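Local coordinates for protein azurocidin (Homo sapiens, PDB 1A7S) that binds heparin, kills many Gram-negative bacteria, probably through affinity for their lipopolysaccharide, and attracts monocytes and fibroblasts, as a serine protease homolog from neutrophil granules, at residues R10-L15 with P141-V146; A16-Q19 with H24-G27; A29-H32 with V36-A39; L55-L60 with A126-Q131. All blocks are in the same frame, centred on the assembly; numbering follows the deposited sequence.

Interaction 1 (R10-L15 with P141-V146); sequences RQFPFL and PRFVNV. With NAG (2-acetamido-2-deoxy-beta-D-glucopyranose), chain B.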
loop_
_atom_site.group_PDB
_atom_site.type_symbol
_atom_site.label_atom_id
_atom_site.label_comp_id
_atom_site.label_asym_id
_atom_site.label_seq_id
_atom_site.Cartn_x
_atom_site.Cartn_y
_atom_site.Cartn_z
ATOM N N ARG A 10 12.025 6.307 9.206
ATOM C CA ARG A 10 12.616 5.168 8.505
ATOM C C ARG A 10 12.103 3.873 9.039
ATOM O O ARG A 10 12.655 2.823 8.647
ATOM C CB ARG A 10 14.156 5.229 8.546
ATOM C CG ARG A 10 14.749 6.582 8.302
ATOM C CD ARG A 10 16.242 6.534 8.134
ATOM N NE ARG A 10 16.957 5.885 9.216
ATOM C CZ ARG A 10 17.342 6.472 10.376
ATOM N NH1 ARG A 10 17.085 7.740 10.601
ATOM N NH2 ARG A 10 18.030 5.774 11.247
ATOM N N GLN A 11 11.050 3.865 9.860
ATOM C CA GLN A 11 10.555 2.576 10.374
ATOM C C GLN A 11 9.962 1.745 9.219
ATOM O O GLN A 11 10.068 0.515 9.282
ATOM C CB GLN A 11 9.480 2.824 11.425
ATOM C CG GLN A 11 9.014 1.547 12.110
ATOM C CD GLN A 11 8.093 1.807 13.267
ATOM O OE1 GLN A 11 7.910 2.975 13.729
ATOM N NE2 GLN A 11 7.382 0.797 13.737
ATOM N N PHE A 12 9.337 2.395 8.248
ATOM C CA PHE A 12 8.767 1.747 7.067
ATOM C C PHE A 12 9.304 2.376 5.808
ATOM O O PHE A 12 8.640 3.151 5.096
ATOM C CB PHE A 12 7.229 1.883 7.110
ATOM C CG PHE A 12 6.672 1.296 8.398
ATOM C CD1 PHE A 12 6.506 -0.035 8.583
ATOM C CD2 PHE A 12 6.287 2.106 9.451
ATOM C CE1 PHE A 12 5.956 -0.564 9.714
ATOM C CE2 PHE A 12 5.757 1.641 10.583
ATOM C CZ PHE A 12 5.600 0.276 10.767
ATOM N N PRO A 13 10.589 2.079 5.506
ATOM C CA PRO A 13 11.293 2.868 4.471
ATOM C C PRO A 13 10.916 2.527 3.023
ATOM O O PRO A 13 11.357 3.217 2.100
ATOM C CB PRO A 13 12.748 2.613 4.775
ATOM C CG PRO A 13 12.804 1.296 5.451
ATOM C CD PRO A 13 11.507 1.127 6.179
ATOM N N PHE A 14 10.065 1.554 2.814
ATOM C CA PHE A 14 9.508 1.201 1.544
ATOM C C PHE A 14 8.251 1.968 1.215
ATOM O O PHE A 14 7.696 1.809 0.130
ATOM C CB PHE A 14 9.268 -0.317 1.454
ATOM C CG PHE A 14 8.514 -0.814 2.667
ATOM C CD1 PHE A 14 7.179 -0.613 2.803
ATOM C CD2 PHE A 14 9.212 -1.440 3.733
ATOM C CE1 PHE A 14 6.481 -0.969 3.959
ATOM C CE2 PHE A 14 8.516 -1.788 4.872
ATOM C CZ PHE A 14 7.190 -1.545 5.009
ATOM N N LEU A 15 7.700 2.725 2.159
ATOM C CA LEU A 15 6.420 3.321 1.992
ATOM C C LEU A 15 6.429 4.473 0.971
ATOM O O LEU A 15 7.356 5.311 1.022
ATOM C CB LEU A 15 5.853 3.884 3.272
ATOM C CG LEU A 15 5.214 3.033 4.246
ATOM C CD1 LEU A 15 4.631 3.902 5.370
ATOM C CD2 LEU A 15 4.136 2.081 3.700
ATOM N N PRO A 141 3.515 9.126 9.678
ATOM C CA PRO A 141 3.034 7.795 9.421
ATOM C C PRO A 141 2.606 7.141 10.772
ATOM O O PRO A 141 3.202 7.462 11.787
ATOM C CB PRO A 141 4.205 7.053 8.786
ATOM C CG PRO A 141 5.344 8.023 8.786
ATOM C CD PRO A 141 4.986 9.135 9.760
ATOM N N ARG A 142 1.583 6.334 10.692
ATOM C CA ARG A 142 1.110 5.577 11.879
ATOM C C ARG A 142 1.056 4.109 11.473
ATOM O O ARG A 142 0.937 3.805 10.299
ATOM C CB ARG A 142 -0.207 6.131 12.388
ATOM C CG ARG A 142 -0.166 7.591 12.746
ATOM C CD ARG A 142 -1.455 8.066 13.357
ATOM N NE ARG A 142 -1.614 7.555 14.729
ATOM C CZ ARG A 142 -1.066 8.059 15.810
ATOM N NH1 ARG A 142 -0.280 9.106 15.851
ATOM N NH2 ARG A 142 -1.307 7.401 16.992
ATOM N N PHE A 143 1.063 3.207 12.463
ATOM C CA PHE A 143 1.041 1.792 12.212
ATOM C C PHE A 143 0.252 1.059 13.253
ATOM O O PHE A 143 0.130 1.475 14.422
ATOM C CB PHE A 143 2.454 1.232 12.038
ATOM C CG PHE A 143 3.225 1.154 13.337
ATOM C CD1 PHE A 143 3.784 2.286 13.907
ATOM C CD2 PHE A 143 3.379 -0.050 13.996
ATOM C CE1 PHE A 143 4.390 2.258 15.155
ATOM C CE2 PHE A 143 4.066 -0.071 15.206
ATOM C CZ PHE A 143 4.545 1.097 15.772
ATOM N N VAL A 144 -0.272 -0.075 12.849
ATOM C CA VAL A 144 -1.074 -0.919 13.737
ATOM C C VAL A 144 -0.760 -2.398 13.476
ATOM O O VAL A 144 -0.476 -2.778 12.335
ATOM C CB VAL A 144 -2.572 -0.631 13.537
ATOM C CG1 VAL A 144 -3.075 -0.821 12.112
ATOM C CG2 VAL A 144 -3.461 -1.182 14.586
ATOM N N ASN A 145 -0.780 -3.186 14.542
ATOM C CA ASN A 145 -0.683 -4.622 14.469
ATOM C C ASN A 145 -2.053 -5.177 14.064
ATOM O O ASN A 145 -3.051 -4.760 14.696
ATOM C CB ASN A 145 -0.348 -5.189 15.836
ATOM C CG ASN A 145 1.101 -4.950 16.242
ATOM O OD1 ASN A 145 1.998 -4.770 15.414
ATOM N ND2 ASN A 145 1.308 -4.968 17.568
ATOM N N VAL A 146 -2.104 -6.055 13.111
ATOM C CA VAL A 146 -3.337 -6.657 12.662
ATOM C C VAL A 146 -3.141 -8.169 12.570
ATOM O O VAL A 146 -1.977 -8.631 12.454
ATOM C CB VAL A 146 -3.912 -6.063 11.376
ATOM C CG1 VAL A 146 -4.048 -4.520 11.469
ATOM C CG2 VAL A 146 -3.048 -6.406 10.164
HETATM C C1 NAG B . 2.628 -4.988 18.149
HETATM C C2 NAG B . 2.575 -3.838 19.211
HETATM C C3 NAG B . 3.850 -3.896 20.036
HETATM C C4 NAG B . 3.835 -5.325 20.743
HETATM C C5 NAG B . 3.988 -6.310 19.560
HETATM C C6 NAG B . 3.821 -7.751 19.973
HETATM C C7 NAG B . 1.484 -1.770 18.359
HETATM C C8 NAG B . 1.563 -0.566 17.478
HETATM N N2 NAG B . 2.597 -2.532 18.485
HETATM O O3 NAG B . 3.776 -2.970 21.070
HETATM O O4 NAG B . 5.082 -5.314 21.509
HETATM O O5 NAG B . 2.738 -6.251 18.838
HETATM O O6 NAG B . 2.939 -7.849 21.058
HETATM O O7 NAG B . 0.479 -2.106 18.894
#

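Interaction 2 (A16-Q19 with H24-G27); sequences ASIQ and HFCG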
loop_
_atom_site.group_PDB
_atom_site.type_symbol
_atom_site.label_atom_id
_atom_site.label_comp_id
_atom_site.label_asym_id
_atom_site.label_seq_id
_atom_site.Cartn_x
_atom_site.Cartn_y
_atom_site.Cartn_z
ATOM N N ALA A 16 5.396 4.525 0.180
ATOM C CA ALA A 16 5.191 5.642 -0.734
ATOM C C ALA A 16 3.979 6.444 -0.321
ATOM O O ALA A 16 3.002 5.897 0.163
ATOM C CB ALA A 16 4.918 5.059 -2.138
ATOM N N SER A 17 4.051 7.736 -0.592
ATOM C CA SER A 17 2.944 8.685 -0.542
ATOM C C SER A 17 2.626 9.048 -1.997
ATOM O O SER A 17 3.497 9.511 -2.701
ATOM C CB SER A 17 3.318 9.907 0.272
ATOM O OG SER A 17 2.352 10.923 0.123
ATOM N N ILE A 18 1.407 8.799 -2.436
ATOM C CA ILE A 18 0.921 9.134 -3.778
ATOM C C ILE A 18 0.100 10.413 -3.650
ATOM O O ILE A 18 -0.824 10.503 -2.830
ATOM C CB ILE A 18 0.097 7.981 -4.376
ATOM C CG1 ILE A 18 0.650 6.608 -4.126
ATOM C CG2 ILE A 18 -0.062 8.274 -5.852
ATOM C CD1 ILE A 18 1.973 6.232 -4.502
ATOM N N GLN A 19 0.493 11.405 -4.443
ATOM C CA GLN A 19 0.008 12.772 -4.260
ATOM C C GLN A 19 -0.566 13.328 -5.533
ATOM O O GLN A 19 -0.086 13.049 -6.648
ATOM C CB GLN A 19 1.180 13.657 -3.752
ATOM C CG GLN A 19 1.761 13.114 -2.458
ATOM C CD GLN A 19 2.692 14.020 -1.695
ATOM O OE1 GLN A 19 3.092 13.670 -0.543
ATOM N NE2 GLN A 19 3.033 15.128 -2.249
ATOM N N HIS A 24 -1.572 14.207 -0.440
ATOM C CA HIS A 24 -1.556 12.743 -0.276
ATOM C C HIS A 24 -3.000 12.234 -0.421
ATOM O O HIS A 24 -3.891 12.667 0.275
ATOM C CB HIS A 24 -1.031 12.419 1.117
ATOM C CG HIS A 24 -1.102 10.983 1.459
ATOM N ND1 HIS A 24 0.041 10.161 1.295
ATOM C CD2 HIS A 24 -2.107 10.237 1.917
ATOM C CE1 HIS A 24 -0.363 8.984 1.634
ATOM N NE2 HIS A 24 -1.648 8.957 2.001
ATOM N N PHE A 25 -3.174 11.180 -1.221
ATOM C CA PHE A 25 -4.479 10.494 -1.341
ATOM C C PHE A 25 -4.375 9.006 -1.211
ATOM O O PHE A 25 -5.431 8.369 -1.031
ATOM C CB PHE A 25 -5.227 10.896 -2.603
ATOM C CG PHE A 25 -4.570 10.447 -3.904
ATOM C CD1 PHE A 25 -3.637 11.224 -4.555
ATOM C CD2 PHE A 25 -4.921 9.237 -4.513
ATOM C CE1 PHE A 25 -3.038 10.854 -5.743
ATOM C CE2 PHE A 25 -4.340 8.840 -5.689
ATOM C CZ PHE A 25 -3.398 9.637 -6.317
ATOM N N CYS A 26 -3.226 8.405 -1.368
ATOM C CA CYS A 26 -3.088 6.934 -1.228
ATOM C C CYS A 26 -1.616 6.658 -0.871
ATOM O O CYS A 26 -0.759 7.514 -0.998
ATOM C CB CYS A 26 -3.394 6.233 -2.549
ATOM S SG CYS A 26 -5.147 5.818 -2.757
ATOM N N GLY A 27 -1.416 5.426 -0.412
ATOM C CA GLY A 27 -0.069 4.925 -0.178
ATOM C C GLY A 27 0.323 3.904 -1.210
ATOM O O GLY A 27 -0.395 3.627 -2.170
#

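Interaction 3 (A29-H32 with V36-A39); sequences ALIH and VMTA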
loop_
_atom_site.group_PDB
_atom_site.type_symbol
_atom_site.label_atom_id
_atom_site.label_comp_id
_atom_site.label_asym_id
_atom_site.label_seq_id
_atom_site.Cartn_x
_atom_site.Cartn_y
_atom_site.Cartn_z
ATOM N N ALA A 29 4.013 0.935 -1.965
ATOM C CA ALA A 29 5.295 0.415 -1.530
ATOM C C ALA A 29 6.239 0.329 -2.740
ATOM O O ALA A 29 5.838 -0.147 -3.811
ATOM C CB ALA A 29 5.140 -1.007 -0.974
ATOM N N LEU A 30 7.482 0.704 -2.541
ATOM C CA LEU A 30 8.490 0.463 -3.563
ATOM C C LEU A 30 8.748 -1.040 -3.587
ATOM O O LEU A 30 9.120 -1.620 -2.568
ATOM C CB LEU A 30 9.790 1.217 -3.185
ATOM C CG LEU A 30 10.882 1.218 -4.257
ATOM C CD1 LEU A 30 10.462 2.056 -5.476
ATOM C CD2 LEU A 30 12.193 1.684 -3.714
ATOM N N ILE A 31 8.580 -1.689 -4.755
ATOM C CA ILE A 31 8.791 -3.139 -4.880
ATOM C C ILE A 31 9.884 -3.496 -5.854
ATOM O O ILE A 31 10.214 -4.693 -6.048
ATOM C CB ILE A 31 7.503 -3.891 -5.244
ATOM C CG1 ILE A 31 6.877 -3.410 -6.561
ATOM C CG2 ILE A 31 6.499 -3.771 -4.079
ATOM C CD1 ILE A 31 6.043 -4.454 -7.270
ATOM N N HIS A 32 10.536 -2.510 -6.430
ATOM C CA HIS A 32 11.585 -2.629 -7.440
ATOM C C HIS A 32 12.120 -1.207 -7.590
ATOM O O HIS A 32 11.445 -0.235 -7.281
ATOM C CB HIS A 32 10.939 -3.114 -8.761
ATOM C CG HIS A 32 11.877 -3.282 -9.932
ATOM N ND1 HIS A 32 12.382 -4.425 -10.451
ATOM C CD2 HIS A 32 12.319 -2.369 -10.734
ATOM C CE1 HIS A 32 13.159 -4.112 -11.504
ATOM N NE2 HIS A 32 13.095 -2.797 -11.658
ATOM N N VAL A 36 6.478 1.161 -8.018
ATOM C CA VAL A 36 5.670 1.231 -6.815
ATOM C C VAL A 36 4.382 0.465 -7.002
ATOM O O VAL A 36 3.685 0.589 -8.017
ATOM C CB VAL A 36 5.396 2.696 -6.422
ATOM C CG1 VAL A 36 4.269 2.834 -5.395
ATOM C CG2 VAL A 36 6.730 3.261 -5.746
ATOM N N MET A 37 4.063 -0.361 -5.999
ATOM C CA MET A 37 2.807 -1.151 -5.972
ATOM C C MET A 37 1.778 -0.408 -5.099
ATOM O O MET A 37 2.087 0.002 -3.980
ATOM C CB MET A 37 3.088 -2.528 -5.364
ATOM C CG MET A 37 1.870 -3.412 -5.270
ATOM S SD MET A 37 2.284 -5.118 -4.809
ATOM C CE MET A 37 2.766 -4.919 -3.081
ATOM N N THR A 38 0.586 -0.274 -5.633
ATOM C CA THR A 38 -0.512 0.415 -4.979
ATOM C C THR A 38 -1.829 -0.234 -5.437
ATOM O O THR A 38 -1.818 -1.335 -6.014
ATOM C CB THR A 38 -0.464 1.916 -5.292
ATOM O OG1 THR A 38 -1.408 2.640 -4.526
ATOM C CG2 THR A 38 -0.600 2.243 -6.726
ATOM N N ALA A 39 -2.933 0.396 -5.058
ATOM C CA ALA A 39 -4.262 -0.086 -5.432
ATOM C C ALA A 39 -4.725 0.610 -6.670
ATOM O O ALA A 39 -4.629 1.836 -6.818
ATOM C CB ALA A 39 -5.230 0.170 -4.271
#

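Interaction 4 (L55-L60 with A126-Q131); sequences LGAYDL and AGWGSQ. With EOH (ethanol), chain E; EOH (ethanol), chain G.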
loop_
_atom_site.group_PDB
_atom_site.type_symbol
_atom_site.label_atom_id
_atom_site.label_comp_id
_atom_site.label_asym_id
_atom_site.label_seq_id
_atom_site.Cartn_x
_atom_site.Cartn_y
_atom_site.Cartn_z
ATOM N N LEU A 55 8.836 9.056 -2.043
ATOM C CA LEU A 55 9.510 8.050 -1.218
ATOM C C LEU A 55 10.377 8.741 -0.178
ATOM O O LEU A 55 10.818 9.885 -0.404
ATOM C CB LEU A 55 10.374 7.163 -2.102
ATOM C CG LEU A 55 9.684 6.468 -3.287
ATOM C CD1 LEU A 55 10.712 5.565 -3.985
ATOM C CD2 LEU A 55 8.488 5.695 -2.826
ATOM N N GLY A 56 10.700 8.085 0.905
ATOM C CA GLY A 56 11.542 8.651 1.923
ATOM C C GLY A 56 10.885 9.704 2.802
ATOM O O GLY A 56 11.584 10.369 3.562
ATOM N N ALA A 57 9.557 9.848 2.727
ATOM C CA ALA A 57 8.903 10.850 3.543
ATOM C C ALA A 57 8.700 10.384 4.973
ATOM O O ALA A 57 8.563 9.194 5.241
ATOM C CB ALA A 57 7.550 11.177 2.950
ATOM N N TYR A 58 8.596 11.361 5.874
ATOM C CA TYR A 58 8.203 11.100 7.254
ATOM C C TYR A 58 7.009 11.990 7.581
ATOM O O TYR A 58 5.880 11.463 7.787
ATOM C CB TYR A 58 9.347 11.282 8.228
ATOM C CG TYR A 58 8.989 11.080 9.676
ATOM C CD1 TYR A 58 8.543 9.824 10.052
ATOM C CD2 TYR A 58 9.057 12.106 10.592
ATOM C CE1 TYR A 58 8.185 9.522 11.303
ATOM C CE2 TYR A 58 8.669 11.788 11.958
ATOM C CZ TYR A 58 8.224 10.508 12.229
ATOM O OH TYR A 58 7.873 10.165 13.572
ATOM N N ASP A 59 7.232 13.284 7.705
ATOM C CA ASP A 59 6.149 14.268 7.957
ATOM C C ASP A 59 5.705 14.866 6.636
ATOM O O ASP A 59 6.458 15.537 5.928
ATOM C CB ASP A 59 6.777 15.380 8.865
ATOM C CG ASP A 59 5.855 16.497 9.187
ATOM O OD1 ASP A 59 4.691 16.539 8.674
ATOM O OD2 ASP A 59 6.260 17.358 10.005
ATOM N N LEU A 60 4.474 14.575 6.229
ATOM C CA LEU A 60 3.976 15.015 4.977
ATOM C C LEU A 60 4.119 16.537 4.771
ATOM O O LEU A 60 4.215 16.970 3.630
ATOM C CB LEU A 60 2.483 14.662 4.802
ATOM C CG LEU A 60 2.114 13.224 4.636
ATOM C CD1 LEU A 60 0.638 13.002 4.538
ATOM C CD2 LEU A 60 2.856 12.570 3.469
ATOM N N ALA A 126 0.832 0.263 7.900
ATOM C CA ALA A 126 1.256 1.612 8.170
ATOM C C ALA A 126 0.760 2.546 7.063
ATOM O O ALA A 126 0.645 2.183 5.905
ATOM C CB ALA A 126 2.763 1.689 8.310
ATOM N N GLY A 127 0.594 3.823 7.409
ATOM C CA GLY A 127 0.180 4.802 6.467
ATOM C C GLY A 127 -0.085 6.148 7.071
ATOM O O GLY A 127 -0.019 6.306 8.303
ATOM N N TRP A 128 -0.412 7.101 6.218
ATOM C CA TRP A 128 -0.678 8.478 6.602
ATOM C C TRP A 128 -2.180 8.762 6.646
ATOM O O TRP A 128 -2.594 9.937 6.708
ATOM C CB TRP A 128 0.019 9.446 5.691
ATOM C CG TRP A 128 1.507 9.534 5.807
ATOM C CD1 TRP A 128 2.166 10.360 6.681
ATOM C CD2 TRP A 128 2.510 8.853 5.072
ATOM N NE1 TRP A 128 3.518 10.234 6.509
ATOM C CE2 TRP A 128 3.765 9.321 5.533
ATOM C CE3 TRP A 128 2.482 7.868 4.065
ATOM C CZ2 TRP A 128 4.964 8.839 5.021
ATOM C CZ3 TRP A 128 3.685 7.428 3.542
ATOM C CH2 TRP A 128 4.900 7.932 4.030
ATOM N N GLY A 129 -3.016 7.722 6.599
ATOM C CA GLY A 129 -4.452 7.929 6.556
ATOM C C GLY A 129 -5.044 8.492 7.788
ATOM O O GLY A 129 -4.400 8.692 8.831
ATOM N N SER A 130 -6.354 8.816 7.701
ATOM C CA SER A 130 -7.085 9.373 8.825
ATOM C C SER A 130 -7.349 8.333 9.921
ATOM O O SER A 130 -7.044 7.146 9.781
ATOM C CB SER A 130 -8.449 9.876 8.312
ATOM O OG SER A 130 -9.217 8.781 7.813
ATOM N N GLN A 131 -7.954 8.797 10.985
ATOM C CA GLN A 131 -8.353 8.019 12.167
ATOM C C GLN A 131 -9.821 7.690 12.197
ATOM O O GLN A 131 -10.296 6.916 13.031
ATOM C CB GLN A 131 -7.877 8.561 13.476
ATOM C CG GLN A 131 -6.356 8.526 13.705
ATOM C CD GLN A 131 -5.600 9.316 12.682
ATOM O OE1 GLN A 131 -5.763 10.529 12.630
ATOM N NE2 GLN A 131 -4.844 8.667 11.802
HETATM C C1 EOH E . 10.970 8.281 7.001
HETATM C C2 EOH E . 9.675 7.790 7.315
HETATM O O EOH E . 11.753 9.099 6.158
HETATM C C1 EOH G . 3.595 -1.365 6.104
HETATM C C2 EOH G . 3.598 -2.154 7.355
HETATM O O EOH G . 2.335 -0.729 5.679
#

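Interaction 1 (R10-L15 with P141-V146)
The amide of Gln11 is gripped at OE1 by the backbone N of Arg8, and this bond helps set NE2 over one face of the Phe143 ring, 3.5 Å from Phe143 CZ. NE2 sits above the rim of the ring rather than its centre, and the amide plane stands steeply on the ring, 69° away from it. Gln11 gets there as a stretched chain lying across Phe143 at about a right angle. On its way its CG passes over one face of the neighbouring Phe12 ring, so both phenylalanines lean on the same glutamine.

Phe12 itself meets the base of Phe143. Phe12 CZ is 3.5 Å from Phe143 CB, and the ring centroids are 5.5 Å apart with the planes obliquely inclined at 51°. Phe143 has its CG wedged between the backbone N and the carbonyl carbon (chi1 73°), which lifts the ring off the strand toward Gln11 and Phe12. The sugar joins in: NAG C8 of the acetyl group lies 3.4 Å from Phe143 CE2, while NAG C1 is covalently bonded to Asn145 ND2, the N-glycosidic link. Arg5 NH1 also hydrogen-bonds to the sugar.

From Phe12 to Leu15 the chain makes a type I beta turn, closed by Leu15 N to Phe12 O at 3.1 Å. Residues 10-15 lead from strand 5-6, paired with strand 142-148 in the second sheet, across to strand 15-20 of the first: the N-terminal passage between two beta barrels that belongs to the chymotrypsin fold of peptidase family S1.

Interaction 2 (A16-Q19 with H24-G27)
His24 presents the edge of its imidazole to Ser17: ND1 donates to Ser17 OG at 2.7 Å, with the hydroxyl only 7° out of the ring plane. Ser17 OG in turn donates to Gln19 OE1, 2.9 Å away and approached in the carbonyl plane on a lone pair. The three side chains therefore form a directed chain of bonds on one face of the hairpin. His24 NE2 is bound in turn by the carbonyl of Gly173, so the imidazole is held at both nitrogens, consistent with a doubly protonated, positively charged ring.

On the other face Ile18 stands beside Cys26, which is held by its disulfide to Cys42. The Phe25 ring comes in from the side, its first torsion (chi1 67°) bringing it back to Ile18 and the Gln19 backbone. Phe25 CZ lies 3.6 Å from Ile18 CG2, and the two side chains cross obliquely, with Ile18 CB over the rim of one ring face. The edge of that ring faces Gln19, its CE1 3.5 Å from Gln19 C.

Between the faces, Ile18 N donates to Cys26 O and Ile18 O accepts from Phe25 N, each at 2.9 Å. Ile18 thus faces two consecutive residues, and the pairing slips by one before Gln19 meets His24. This is a classic beta bulge in the hairpin of strands 15-20 and 23-32, which opens the first barrel of the chymotrypsin fold.

Interaction 3 (A29-H32 with V36-A39)
The chi1 of Ile31, 59°, sets CG1 over its own backbone, flanked by N and C, and with it all three outer carbons of the side chain gather round Met37 CB. Met37 starts out extended, with CG opposite its own backbone N (chi1 179°), and then bends at the thioether (chi3 71°). The bend brings the methyl back, so that Ile31 CG2, the nearest of the three to Met37 CB at 3.9 Å, also meets Met37 CE at 4.0 Å. The two side chains cross at about a right angle.

Leu30 and Val36 meet on the opposite face of the sheet, again roughly at right angles, with Leu30 CD1 3.9 Å from Val36 CG2. The other branch, Val36 CG1, turns back over the partner strand and lies 3.7 Å from Ala29 O.

The backbones hold this in register. Ala29 and Met37 form an antiparallel hydrogen-bonded pair, Met37 N giving to Ala29 O at 2.8 Å and Ala29 N to Met37 O at 2.9 Å. Ala29 O also receives a CA-H contact from Val36 CA at 3.3 Å, so one carbonyl serves two consecutive residues.

Leu30 and Val36 pack on Leu55, Val53 and Leu95 of the same barrel. Met37 and Ile31 pack on its Leu92, and Met37 also reaches Ala185 and Val188 of the second sheet. Ile31 and His32 both face Phe35, a classic bulge near the turn. The arrangement is a bulged beta hairpin of the first barrel, leading into the segment that in active S1 proteases carries the catalytic histidine, and it lies within the region with antibiotic activity.

Interaction 4 (L55-L60 with A126-Q131)
Residues 57-60 curl past Trp128 without strand pairing, the nearest CA atoms being those of Leu60 and Trp128, 8.2 Å apart. Trp128 NE1 spans the gap with a nearly straight bond (166° at the hydrogen) to Tyr58 O at 3.0 Å, the oxygen lying in the indole plane. Farther along the same edge, Ala57 O is 3.6 Å from Trp128 CZ2.

Leu60 lies over one face of the indole, on its five-membered ring. With CG anti to the carbonyl carbon, its branched end reaches the ring although its CB does not point there. Leu60 CD2 sits 3.8 Å from the centroid of that ring, only 5° off the normal, a CH-pi contact, while Leu60 CG is 3.5 Å from Trp128 CD1. Edge bond and covering leucine together restrain the rotation of the indole.

The CB of Tyr58 points away from residues 126-131, and its hydroxyl is hydrogen-bonded to Ala7 O.

Trp128 directly follows strand 122-127 of the second sheet, and the loop 56-60 follows strand 51-55 of the first. Both Leu60 and Trp128 also rest on Ser17 of strand 15-20, and Leu60 touches His24 of strand 23-32, so the indole is lodged between the two barrels.

In the fold
Interactions 2 and 3 are consecutive hairpins of the six-stranded first barrel. They share strand 23-32, their centres are about 11 Å apart, and the hydroxyl of Thr38 binds Gly27 O between them. Interaction 4 comes later in the chain and joins the loop after strand 51-55 to the residue that follows strand 122-127 of the second sheet, with its centre about 8 Å from those of interactions 1 and 2. Interaction 1 encloses the other three in sequence, and strands 122-127 and 142-148 place it beside interaction 4 in the same sheet. Two contacts thus build one barrel and two tie it to the other, giving azurocidin the two-barrel frame of a serine protease.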